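Local coordinates for protein PaiA Acetyltransferase (Thermoplasma acidophilum, PDB 3K9U) that transfers an acetyl group from acetyl-CoA to polyamines such as spermidine, which protects the cell against polyamine toxicity, at residues A70-E79 / R91-T99; L80-L89 / M115-Y126. All coordinates share one frame; numbering follows the deposited sequence.

Contact 1 of 2, residues A70-E79 / R91-T99; sequences ADSTLIGFIE and RLYLKPEYT. With ACO (acetyl coenzyme *a), chain G.
The antiparallel hairpin of strands 73-83 and 86-94, whose second strand receives acetyl-CoA in GNAT acetyltransferases, pairs Phe-77 with Tyr-93 and Glu-79 with Arg-91 at its hydrogen-bonded positions. Phe-77 N donates to Tyr-93 O at 3.0 Å, and Lys-95 N continues the ladder to Ile-75 O. Leu-94 CD2 lies 3.6 Å from Gly-76 CA; a CB on Gly-76 would collide with this methyl as it now stands, consistent with a glycine here. Ile-75 and Gly-76 form a classic beta bulge opposite Ala-68.

At one end Arg-91 takes Glu-79 side-on. NE reaches Glu-79 OE1 at 2.7 Å, while NH1 meets OE2 of the same carboxylate. Both oxygens are approached from above their plane, which stands 47° from the guanidinium. NH1 is shared with Glu-53, and NH2 bonds to the hydroxyl of Tyr-45. Next to it, the edge of the Phe-77 ring meets Arg-91 CG, and CZ of the same ring rests 4.0 Å from Tyr-93 CB. At the other end Ile-75 makes a CH-pi contact, CG2 lying 3.8 Å from the centroid of the Tyr-98 ring; chi1 of 54° sets CG2 anti to the carbonyl carbon, over the face and offset toward the rim, with CG1 also against the ring.

The cofactor bonds to the edge of residues 91-94 turned away from strand 73-79, where strands 86-94 and 122-128 no longer pair. Its N4P donates to Leu-92 O at 2.7 Å, and Leu-94 N donates to its O9P. These two bonds hold the pantetheine arm through main-chain groups, whatever the side chains there.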
loop_
_atom_site.group_PDB
_atom_site.type_symbol
_atom_site.label_atom_id
_atom_site.label_comp_id
_atom_site.label_asym_id
_atom_site.label_seq_id
_atom_site.Cartn_x
_atom_site.Cartn_y
_atom_site.Cartn_z
ATOM N N ALA A 70 8.007 2.478 -13.474
ATOM C CA ALA A 70 7.744 1.054 -13.353
ATOM C C ALA A 70 7.229 0.591 -14.708
ATOM O O ALA A 70 6.127 0.967 -15.131
ATOM C CB ALA A 70 6.709 0.788 -12.265
ATOM N N ASP A 71 8.068 -0.174 -15.407
ATOM C CA ASP A 71 7.786 -0.619 -16.762
ATOM C C ASP A 71 7.312 0.564 -17.607
ATOM O O ASP A 71 6.261 0.502 -18.254
ATOM C CB ASP A 71 6.738 -1.761 -16.741
ATOM C CG ASP A 71 7.133 -2.919 -15.781
ATOM O OD1 ASP A 71 8.228 -3.513 -15.961
ATOM O OD2 ASP A 71 6.356 -3.229 -14.839
ATOM N N SER A 72 8.093 1.647 -17.574
ATOM C CA SER A 72 7.871 2.838 -18.412
ATOM C C SER A 72 6.744 3.806 -17.973
ATOM O O SER A 72 6.521 4.828 -18.617
ATOM C CB SER A 72 7.647 2.431 -19.875
ATOM O OG SER A 72 6.260 2.376 -20.204
ATOM N N THR A 73 6.038 3.487 -16.889
ATOM C CA THR A 73 4.973 4.347 -16.371
ATOM C C THR A 73 5.557 5.080 -15.157
ATOM O O THR A 73 6.102 4.438 -14.269
ATOM C CB THR A 73 3.741 3.505 -15.966
ATOM O OG1 THR A 73 3.319 2.705 -17.090
ATOM C CG2 THR A 73 2.591 4.403 -15.482
ATOM N N LEU A 74 5.456 6.410 -15.137
ATOM C CA LEU A 74 5.893 7.216 -13.987
ATOM C C LEU A 74 5.034 6.889 -12.758
ATOM O O LEU A 74 3.826 7.088 -12.792
ATOM C CB LEU A 74 5.819 8.731 -14.290
ATOM C CG LEU A 74 6.373 9.627 -13.163
ATOM C CD1 LEU A 74 7.908 9.542 -13.082
ATOM C CD2 LEU A 74 5.970 11.071 -13.338
ATOM N N ILE A 75 5.636 6.395 -11.673
ATOM C CA ILE A 75 4.844 6.128 -10.474
ATOM C C ILE A 75 5.341 6.819 -9.193
ATOM O O ILE A 75 4.841 6.536 -8.109
ATOM C CB ILE A 75 4.663 4.630 -10.224
ATOM C CG1 ILE A 75 6.007 3.864 -10.177
ATOM C CG2 ILE A 75 3.723 4.009 -11.321
ATOM C CD1 ILE A 75 6.950 4.144 -8.932
ATOM N N GLY A 76 6.347 7.687 -9.299
ATOM C CA GLY A 76 6.885 8.372 -8.119
ATOM C C GLY A 76 7.949 9.366 -8.530
ATOM O O GLY A 76 8.412 9.346 -9.686
ATOM N N PHE A 77 8.338 10.242 -7.614
ATOM C CA PHE A 77 9.403 11.193 -7.910
ATOM C C PHE A 77 10.061 11.716 -6.658
ATOM O O PHE A 77 9.531 11.565 -5.596
ATOM C CB PHE A 77 8.835 12.378 -8.697
ATOM C CG PHE A 77 7.750 13.133 -7.956
ATOM C CD1 PHE A 77 6.412 12.732 -8.041
ATOM C CD2 PHE A 77 8.057 14.204 -7.155
ATOM C CE1 PHE A 77 5.405 13.414 -7.347
ATOM C CE2 PHE A 77 7.056 14.888 -6.462
ATOM C CZ PHE A 77 5.722 14.489 -6.566
ATOM N N ILE A 78 11.200 12.378 -6.815
ATOM C CA ILE A 78 11.916 12.955 -5.706
ATOM C C ILE A 78 12.484 14.293 -6.146
ATOM O O ILE A 78 12.866 14.449 -7.303
ATOM C CB ILE A 78 13.037 12.007 -5.210
ATOM C CG1 ILE A 78 13.532 12.448 -3.828
ATOM C CG2 ILE A 78 14.173 11.923 -6.240
ATOM C CD1 ILE A 78 14.662 11.559 -3.197
ATOM N N GLU A 79 12.494 15.268 -5.237
ATOM C CA GLU A 79 13.054 16.583 -5.495
ATOM C C GLU A 79 14.009 16.951 -4.364
ATOM O O GLU A 79 13.634 16.901 -3.206
ATOM C CB GLU A 79 11.950 17.654 -5.615
ATOM C CG GLU A 79 12.506 19.084 -6.015
ATOM C CD GLU A 79 11.429 20.171 -6.185
ATOM O OE1 GLU A 79 10.652 20.443 -5.228
ATOM O OE2 GLU A 79 11.362 20.769 -7.290
ATOM N N ARG A 91 10.802 16.812 -1.467
ATOM C CA ARG A 91 9.640 16.123 -2.032
ATOM C C ARG A 91 9.960 14.656 -2.355
ATOM O O ARG A 91 10.934 14.382 -3.057
ATOM C CB ARG A 91 9.278 16.860 -3.331
ATOM C CG ARG A 91 7.854 17.238 -3.479
ATOM C CD ARG A 91 7.620 18.680 -3.898
ATOM N NE ARG A 91 8.277 19.195 -5.111
ATOM C CZ ARG A 91 7.663 19.646 -6.219
ATOM N NH1 ARG A 91 8.390 20.183 -7.194
ATOM N NH2 ARG A 91 6.340 19.552 -6.400
ATOM N N LEU A 92 9.127 13.731 -1.881
ATOM C CA LEU A 92 9.245 12.320 -2.251
ATOM C C LEU A 92 7.919 11.626 -2.102
ATOM O O LEU A 92 7.449 11.408 -0.983
ATOM C CB LEU A 92 10.286 11.616 -1.373
ATOM C CG LEU A 92 10.507 10.121 -1.517
ATOM C CD1 LEU A 92 10.823 9.810 -2.925
ATOM C CD2 LEU A 92 11.642 9.662 -0.608
ATOM N N TYR A 93 7.338 11.262 -3.236
ATOM C CA TYR A 93 5.989 10.724 -3.277
ATOM C C TYR A 93 5.890 9.618 -4.323
ATOM O O TYR A 93 6.348 9.798 -5.442
ATOM C CB TYR A 93 4.974 11.843 -3.603
ATOM C CG TYR A 93 4.825 12.865 -2.506
ATOM C CD1 TYR A 93 3.998 12.626 -1.417
ATOM C CD2 TYR A 93 5.543 14.057 -2.533
ATOM C CE1 TYR A 93 3.876 13.537 -0.396
ATOM C CE2 TYR A 93 5.425 14.984 -1.511
ATOM C CZ TYR A 93 4.582 14.725 -0.456
ATOM O OH TYR A 93 4.455 15.634 0.563
ATOM N N LEU A 94 5.282 8.492 -3.940
ATOM C CA LEU A 94 4.933 7.407 -4.841
ATOM C C LEU A 94 3.415 7.249 -4.879
ATOM O O LEU A 94 2.728 7.585 -3.892
ATOM C CB LEU A 94 5.477 6.089 -4.323
ATOM C CG LEU A 94 6.957 6.043 -3.969
ATOM C CD1 LEU A 94 7.376 4.617 -3.436
ATOM C CD2 LEU A 94 7.780 6.476 -5.183
ATOM N N LYS A 95 2.916 6.662 -5.976
ATOM C CA LYS A 95 1.568 6.111 -6.011
ATOM C C LYS A 95 1.419 5.122 -4.875
ATOM O O LYS A 95 2.295 4.275 -4.680
ATOM C CB LYS A 95 1.282 5.366 -7.313
ATOM C CG LYS A 95 0.867 6.212 -8.486
ATOM C CD LYS A 95 0.332 5.316 -9.680
ATOM C CE LYS A 95 -1.206 4.946 -9.643
ATOM N NZ LYS A 95 -1.555 3.505 -9.255
ATOM N N PRO A 96 0.291 5.188 -4.144
ATOM C CA PRO A 96 0.128 4.345 -2.942
ATOM C C PRO A 96 0.328 2.867 -3.175
ATOM O O PRO A 96 0.910 2.169 -2.327
ATOM C CB PRO A 96 -1.302 4.630 -2.501
ATOM C CG PRO A 96 -1.546 6.053 -3.029
ATOM C CD PRO A 96 -0.810 6.158 -4.311
ATOM N N GLU A 97 -0.123 2.378 -4.317
ATOM C CA GLU A 97 -0.062 0.940 -4.581
ATOM C C GLU A 97 1.355 0.476 -4.971
ATOM O O GLU A 97 1.571 -0.718 -5.095
ATOM C CB GLU A 97 -1.166 0.457 -5.574
ATOM C CG GLU A 97 -1.475 1.374 -6.735
ATOM C CD GLU A 97 -2.500 2.481 -6.375
ATOM O OE1 GLU A 97 -3.706 2.144 -6.169
ATOM O OE2 GLU A 97 -2.106 3.673 -6.299
ATOM N N TYR A 98 2.283 1.427 -5.147
ATOM C CA TYR A 98 3.688 1.155 -5.425
ATOM C C TYR A 98 4.578 1.381 -4.201
ATOM O O TYR A 98 5.778 1.243 -4.325
ATOM C CB TYR A 98 4.196 2.030 -6.589
ATOM C CG TYR A 98 3.691 1.520 -7.916
ATOM C CD1 TYR A 98 4.429 0.584 -8.638
ATOM C CD2 TYR A 98 2.442 1.893 -8.414
ATOM C CE1 TYR A 98 3.958 0.059 -9.855
ATOM C CE2 TYR A 98 1.960 1.357 -9.640
ATOM C CZ TYR A 98 2.741 0.454 -10.340
ATOM O OH TYR A 98 2.341 -0.086 -11.522
ATOM N N THR A 99 3.988 1.694 -3.034
ATOM C CA THR A 99 4.765 1.855 -1.793
ATOM C C THR A 99 5.133 0.497 -1.213
ATOM O O THR A 99 4.570 -0.495 -1.603
ATOM C CB THR A 99 3.999 2.624 -0.702
ATOM O OG1 THR A 99 2.786 1.912 -0.366
ATOM C CG2 THR A 99 3.678 4.086 -1.173
HETATM N N1A ACO G . 2.179 1.547 4.843
HETATM C C2A ACO G . 2.860 1.794 5.988
HETATM N N3A ACO G . 4.183 2.039 6.003
HETATM C C4A ACO G . 4.901 2.091 4.866
HETATM C C5A ACO G . 4.194 1.835 3.614
HETATM C C6A ACO G . 2.748 1.565 3.654
HETATM N N6A ACO G . 2.031 1.311 2.532
HETATM N N7A ACO G . 5.091 1.927 2.649
HETATM C C8A ACO G . 6.273 2.201 3.226
HETATM N N9A ACO G . 6.171 2.328 4.556
HETATM C C1B ACO G . 7.331 2.605 5.464
HETATM C C2B ACO G . 7.524 1.580 6.583
HETATM O O2B ACO G . 8.213 2.159 7.723
HETATM C C3B ACO G . 8.394 0.523 5.967
HETATM O O3B ACO G . 9.127 -0.211 6.965
HETATM P P3B ACO G . 8.470 -1.615 7.479
HETATM O O7A ACO G . 8.796 -2.536 6.374
HETATM O O8A ACO G . 6.986 -1.304 7.633
HETATM O O9A ACO G . 9.226 -1.802 8.784
HETATM C C4B ACO G . 9.236 1.291 4.964
HETATM O O4B ACO G . 8.555 2.531 4.728
HETATM C C5B ACO G . 9.427 0.566 3.649
HETATM O O5B ACO G . 10.548 1.086 2.918
HETATM P P1A ACO G . 10.471 1.309 1.324
HETATM O O1A ACO G . 9.808 0.113 0.656
HETATM O O2A ACO G . 11.815 1.759 0.817
HETATM O O3A ACO G . 9.444 2.568 1.303
HETATM P P2A ACO G . 8.714 3.098 -0.049
HETATM O O4A ACO G . 7.232 2.909 0.177
HETATM O O5A ACO G . 9.401 2.542 -1.290
HETATM O O6A ACO G . 9.031 4.654 -0.008
HETATM C CBP ACO G . 7.832 6.544 0.821
HETATM C CCP ACO G . 8.807 5.431 1.163
HETATM C CDP ACO G . 7.637 7.436 2.031
HETATM C CEP ACO G . 8.473 7.366 -0.294
HETATM C CAP ACO G . 6.486 5.961 0.332
HETATM O OAP ACO G . 5.919 5.054 1.285
HETATM C C9P ACO G . 5.461 7.010 0.002
HETATM O O9P ACO G . 5.500 7.568 -1.079
HETATM N N8P ACO G . 4.581 7.284 0.935
HETATM C C7P ACO G . 3.574 8.316 0.826
HETATM C C6P ACO G . 4.115 9.724 0.634
HETATM C C5P ACO G . 5.046 10.207 1.726
HETATM O O5P ACO G . 4.819 10.020 2.913
HETATM N N4P ACO G . 6.111 10.900 1.317
HETATM C C3P ACO G . 7.029 11.539 2.258
HETATM C C2P ACO G . 6.588 12.972 2.517
HETATM S S1P ACO G . 7.794 13.897 3.420
HETATM C C ACO G . 8.683 14.694 2.220
HETATM O O ACO G . 8.302 14.611 1.059
HETATM C CH3 ACO G . 9.903 15.525 2.574
#

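Contact 2 of 2, residues L80-L89 / M115-Y126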
loop_
_atom_site.group_PDB
_atom_site.type_symbol
_atom_site.label_atom_id
_atom_site.label_comp_id
_atom_site.label_asym_id
_atom_site.label_seq_id
_atom_site.Cartn_x
_atom_site.Cartn_y
_atom_site.Cartn_z
ATOM N N LEU A 80 15.233 17.322 -4.708
ATOM C CA LEU A 80 16.173 17.878 -3.730
ATOM C C LEU A 80 16.884 19.119 -4.239
ATOM O O LEU A 80 17.208 19.185 -5.412
ATOM C CB LEU A 80 17.246 16.859 -3.353
ATOM C CG LEU A 80 16.808 15.448 -3.032
ATOM C CD1 LEU A 80 16.916 14.617 -4.281
ATOM C CD2 LEU A 80 17.709 14.918 -1.920
ATOM N N LYS A 81 17.133 20.079 -3.350
ATOM C CA LYS A 81 17.918 21.275 -3.655
ATOM C C LYS A 81 19.236 21.272 -2.884
ATOM O O LYS A 81 19.284 20.962 -1.678
ATOM C CB LYS A 81 17.167 22.561 -3.289
ATOM C CG LYS A 81 16.618 23.401 -4.484
ATOM C CD LYS A 81 15.071 23.299 -4.646
ATOM C CE LYS A 81 14.560 23.892 -5.971
ATOM N NZ LYS A 81 13.224 24.614 -5.865
ATOM N N ILE A 82 20.306 21.645 -3.576
ATOM C CA ILE A 82 21.583 21.840 -2.920
ATOM C C ILE A 82 21.884 23.306 -2.877
ATOM O O ILE A 82 21.883 23.949 -3.921
ATOM C CB ILE A 82 22.703 21.110 -3.670
ATOM C CG1 ILE A 82 22.454 19.595 -3.569
ATOM C CG2 ILE A 82 24.136 21.600 -3.175
ATOM C CD1 ILE A 82 23.023 18.782 -4.707
ATOM N N ILE A 83 22.152 23.818 -1.670
ATOM C CA ILE A 83 22.543 25.208 -1.427
ATOM C C ILE A 83 23.666 25.239 -0.413
ATOM O O ILE A 83 23.624 24.522 0.580
ATOM C CB ILE A 83 21.409 26.033 -0.796
ATOM C CG1 ILE A 83 20.171 26.046 -1.676
ATOM C CG2 ILE A 83 21.871 27.482 -0.546
ATOM C CD1 ILE A 83 18.932 26.436 -0.917
ATOM N N ALA A 84 24.638 26.108 -0.639
ATOM C CA ALA A 84 25.852 26.134 0.151
ATOM C C ALA A 84 26.345 24.724 0.440
ATOM O O ALA A 84 26.705 24.426 1.582
ATOM C CB ALA A 84 25.612 26.889 1.477
ATOM N N ASN A 85 26.304 23.844 -0.562
ATOM C CA ASN A 85 26.833 22.485 -0.417
ATOM C C ASN A 85 26.114 21.615 0.650
ATOM O O ASN A 85 26.667 20.625 1.111
ATOM C CB ASN A 85 28.348 22.580 -0.137
ATOM C CG ASN A 85 29.128 21.342 -0.569
ATOM O OD1 ASN A 85 28.566 20.267 -0.808
ATOM N ND2 ASN A 85 30.438 21.494 -0.660
ATOM N N LYS A 86 24.883 21.976 1.020
ATOM C CA LYS A 86 24.017 21.149 1.863
ATOM C C LYS A 86 22.764 20.802 1.057
ATOM O O LYS A 86 22.332 21.595 0.217
ATOM C CB LYS A 86 23.576 21.915 3.114
ATOM C CG LYS A 86 24.690 22.349 4.073
ATOM C CD LYS A 86 24.086 22.565 5.474
ATOM C CE LYS A 86 24.924 23.449 6.364
ATOM N NZ LYS A 86 24.565 23.312 7.830
ATOM N N ALA A 87 22.189 19.635 1.296
ATOM C CA ALA A 87 21.020 19.193 0.542
ATOM C C ALA A 87 19.722 19.402 1.329
ATOM O O ALA A 87 19.680 19.223 2.547
ATOM C CB ALA A 87 21.163 17.729 0.158
ATOM N N GLU A 88 18.657 19.771 0.640
ATOM C CA GLU A 88 17.336 19.699 1.242
ATOM C C GLU A 88 16.482 18.745 0.397
ATOM O O GLU A 88 16.406 18.873 -0.836
ATOM C CB GLU A 88 16.668 21.066 1.413
ATOM C CG GLU A 88 15.243 20.861 1.973
ATOM C CD GLU A 88 14.589 22.044 2.678
ATOM O OE1 GLU A 88 15.004 23.195 2.517
ATOM O OE2 GLU A 88 13.604 21.786 3.394
ATOM N N LEU A 89 15.912 17.748 1.064
ATOM C CA LEU A 89 15.002 16.817 0.426
ATOM C C LEU A 89 13.617 17.445 0.520
ATOM O O LEU A 89 13.026 17.527 1.597
ATOM C CB LEU A 89 15.051 15.449 1.120
ATOM C CG LEU A 89 14.470 14.259 0.330
ATOM C CD1 LEU A 89 14.772 12.908 1.039
ATOM C CD2 LEU A 89 12.963 14.420 0.116
ATOM N N MET A 115 24.652 13.311 -4.693
ATOM C CA MET A 115 25.198 14.075 -3.568
ATOM C C MET A 115 26.637 13.656 -3.264
ATOM O O MET A 115 27.529 14.500 -3.072
ATOM C CB MET A 115 24.318 13.896 -2.316
ATOM C CG MET A 115 22.953 14.646 -2.411
ATOM S SD MET A 115 21.776 14.264 -1.085
ATOM C CE MET A 115 20.723 13.039 -1.822
ATOM N N LYS A 116 26.869 12.348 -3.263
ATOM C CA LYS A 116 28.212 11.803 -2.985
ATOM C C LYS A 116 29.258 12.317 -3.968
ATOM O O LYS A 116 30.320 12.754 -3.550
ATOM C CB LYS A 116 28.181 10.284 -3.030
ATOM C CG LYS A 116 29.444 9.579 -2.554
ATOM C CD LYS A 116 29.255 8.049 -2.662
ATOM C CE LYS A 116 30.000 7.301 -1.576
ATOM N NZ LYS A 116 31.429 7.562 -1.681
ATOM N N LYS A 117 28.964 12.265 -5.265
ATOM C CA LYS A 117 29.906 12.767 -6.276
ATOM C C LYS A 117 30.135 14.292 -6.183
ATOM O O LYS A 117 31.214 14.783 -6.546
ATOM C CB LYS A 117 29.502 12.343 -7.707
ATOM C CG LYS A 117 28.181 12.938 -8.233
ATOM C CD LYS A 117 28.061 12.904 -9.792
ATOM C CE LYS A 117 26.856 13.738 -10.307
ATOM N NZ LYS A 117 26.223 13.171 -11.556
ATOM N N LYS A 118 29.135 15.024 -5.684
ATOM C CA LYS A 118 29.262 16.475 -5.456
ATOM C C LYS A 118 29.972 16.821 -4.156
ATOM O O LYS A 118 30.470 17.934 -4.008
ATOM C CB LYS A 118 27.891 17.158 -5.486
ATOM C CG LYS A 118 27.345 17.259 -6.889
ATOM C CD LYS A 118 25.922 17.788 -6.940
ATOM C CE LYS A 118 25.434 17.819 -8.388
ATOM N NZ LYS A 118 26.545 18.225 -9.366
ATOM N N GLY A 119 30.025 15.872 -3.221
ATOM C CA GLY A 119 30.678 16.080 -1.935
ATOM C C GLY A 119 29.748 16.584 -0.837
ATOM O O GLY A 119 30.220 17.098 0.170
ATOM N N ILE A 120 28.434 16.420 -1.007
ATOM C CA ILE A 120 27.463 16.905 -0.011
ATOM C C ILE A 120 27.565 16.006 1.202
ATOM O O ILE A 120 27.535 14.787 1.064
ATOM C CB ILE A 120 25.988 16.924 -0.551
ATOM C CG1 ILE A 120 25.758 18.112 -1.486
ATOM C CG2 ILE A 120 24.973 17.046 0.597
ATOM C CD1 ILE A 120 26.600 18.127 -2.692
ATOM N N LEU A 121 27.702 16.596 2.384
ATOM C CA LEU A 121 27.914 15.818 3.602
ATOM C C LEU A 121 26.722 15.872 4.570
ATOM O O LEU A 121 26.797 15.306 5.673
ATOM C CB LEU A 121 29.211 16.254 4.317
ATOM C CG LEU A 121 30.547 16.020 3.579
ATOM C CD1 LEU A 121 31.676 16.673 4.339
ATOM C CD2 LEU A 121 30.838 14.520 3.360
ATOM N N GLU A 122 25.618 16.495 4.143
ATOM C CA GLU A 122 24.440 16.655 4.994
ATOM C C GLU A 122 23.176 16.892 4.160
ATOM O O GLU A 122 23.200 17.628 3.162
ATOM C CB GLU A 122 24.669 17.836 5.924
ATOM C CG GLU A 122 23.626 18.073 7.010
ATOM C CD GLU A 122 24.173 18.993 8.117
ATOM O OE1 GLU A 122 23.823 18.811 9.309
ATOM O OE2 GLU A 122 24.994 19.877 7.799
ATOM N N CYS A 123 22.079 16.274 4.597
ATOM C CA CYS A 123 20.784 16.389 3.964
ATOM C C CYS A 123 19.729 16.618 5.022
ATOM O O CYS A 123 19.678 15.882 5.999
ATOM C CB CYS A 123 20.460 15.110 3.198
ATOM S SG CYS A 123 18.892 15.220 2.286
ATOM N N ARG A 124 18.881 17.630 4.846
ATOM C CA ARG A 124 17.784 17.857 5.787
ATOM C C ARG A 124 16.448 17.753 5.111
ATOM O O ARG A 124 16.355 17.822 3.892
ATOM C CB ARG A 124 17.921 19.201 6.527
ATOM C CG ARG A 124 18.128 20.420 5.658
ATOM C CD ARG A 124 18.674 21.635 6.443
ATOM N NE ARG A 124 17.589 22.528 6.851
ATOM C CZ ARG A 124 17.059 22.585 8.071
ATOM N NH1 ARG A 124 17.524 21.808 9.054
ATOM N NH2 ARG A 124 16.054 23.435 8.311
ATOM N N LEU A 125 15.407 17.557 5.908
ATOM C CA LEU A 125 14.066 17.451 5.377
ATOM C C LEU A 125 13.034 17.801 6.436
ATOM O O LEU A 125 13.313 17.705 7.632
ATOM C CB LEU A 125 13.833 16.044 4.829
ATOM C CG LEU A 125 13.807 14.862 5.819
ATOM C CD1 LEU A 125 12.407 14.701 6.479
ATOM C CD2 LEU A 125 14.248 13.557 5.179
ATOM N N TYR A 126 11.842 18.214 5.986
ATOM C CA TYR A 126 10.701 18.400 6.866
ATOM C C TYR A 126 9.682 17.300 6.535
ATOM O O TYR A 126 9.362 17.066 5.380
ATOM C CB TYR A 126 10.051 19.784 6.637
ATOM C CG TYR A 126 10.915 20.998 6.991
ATOM C CD1 TYR A 126 10.492 21.942 7.928
ATOM C CD2 TYR A 126 12.134 21.200 6.376
ATOM C CE1 TYR A 126 11.283 23.072 8.251
ATOM C CE2 TYR A 126 12.920 22.311 6.675
ATOM C CZ TYR A 126 12.506 23.239 7.621
ATOM O OH TYR A 126 13.343 24.307 7.892
HETATM O O HOH W 1 11.727 19.165 3.233
#
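Three main-chain bonds join Ala-87 and Leu-89 to Glu-122 and Arg-124. Ala-87 N donates to Glu-122 O at 2.9 Å, Arg-124 N returns a bond to Ala-87 O, and Leu-89 N donates to Arg-124 O.

Apolar contacts fill the side of the sheet toward helix 103-118. Met-115 bends at chi3 (-98°), which carries its CE across Leu-80 to stop 3.6 Å from CD2, while its SD lies 3.7 Å from Ala-87 CB. Cys-123 SG sits at 4.0 Å from both Ala-87 CB and Leu-89 CB. Ile-120 divides its branches: CG2 packs on Ala-87 CB, and CD1 turns to Ile-82 CD1 and to Asn-85 OD1, an amide oxygen buried here with no polar partner in the model. Replacing Ile-120 by alanine would probably leave a gap between Ala-87 and Ile-82, with the Asn-85 amide free to turn.

This is a right-handed beta-alpha-beta crossover, strand 86-94 to helix 103-118 to strand 122-128, in which residues 86-89 and 122-126 run parallel, 28° apart. The helix ends in a Schellman motif with Gly-119, at positive phi, as C-prime residue: Ile-120 N bonds to Met-115 O and Gly-119 N to Lys-116 O.

Polar contacts lie on the other side. Lys-86 and Glu-122 run side by side, and NZ makes a long, weak salt bridge to OE2 at 3.5 Å. Glu-88 OE2 lies 3.4 Å from Tyr-126 CD2, and one water donates to this carboxylate oxygen and to Leu-89 O while accepting from Tyr-126 N.

Strands 73-83 and 86-94 run through both contacts, so one hairpin serves two purposes: the two strands pair in contact 1, while in contact 2 residues 86-89 add strand 122-128 on their other edge and Leu-80 and Ile-82 pack against Met-115, Lys-118 and Ile-120. The centres are 21 Å apart, on opposite sides of the chain's centre, yet the two meet where Glu-79 O lies 4.2 Å from Leu-89 CD2. Both also approach the reaction centre. Leu-92 of contact 1 and Leu-125 of contact 2 each bring a side chain within about 4 Å of that of Tyr-138, the probable proton donor, while the Leu-89 side chain lies about 4 Å from acetyl-CoA.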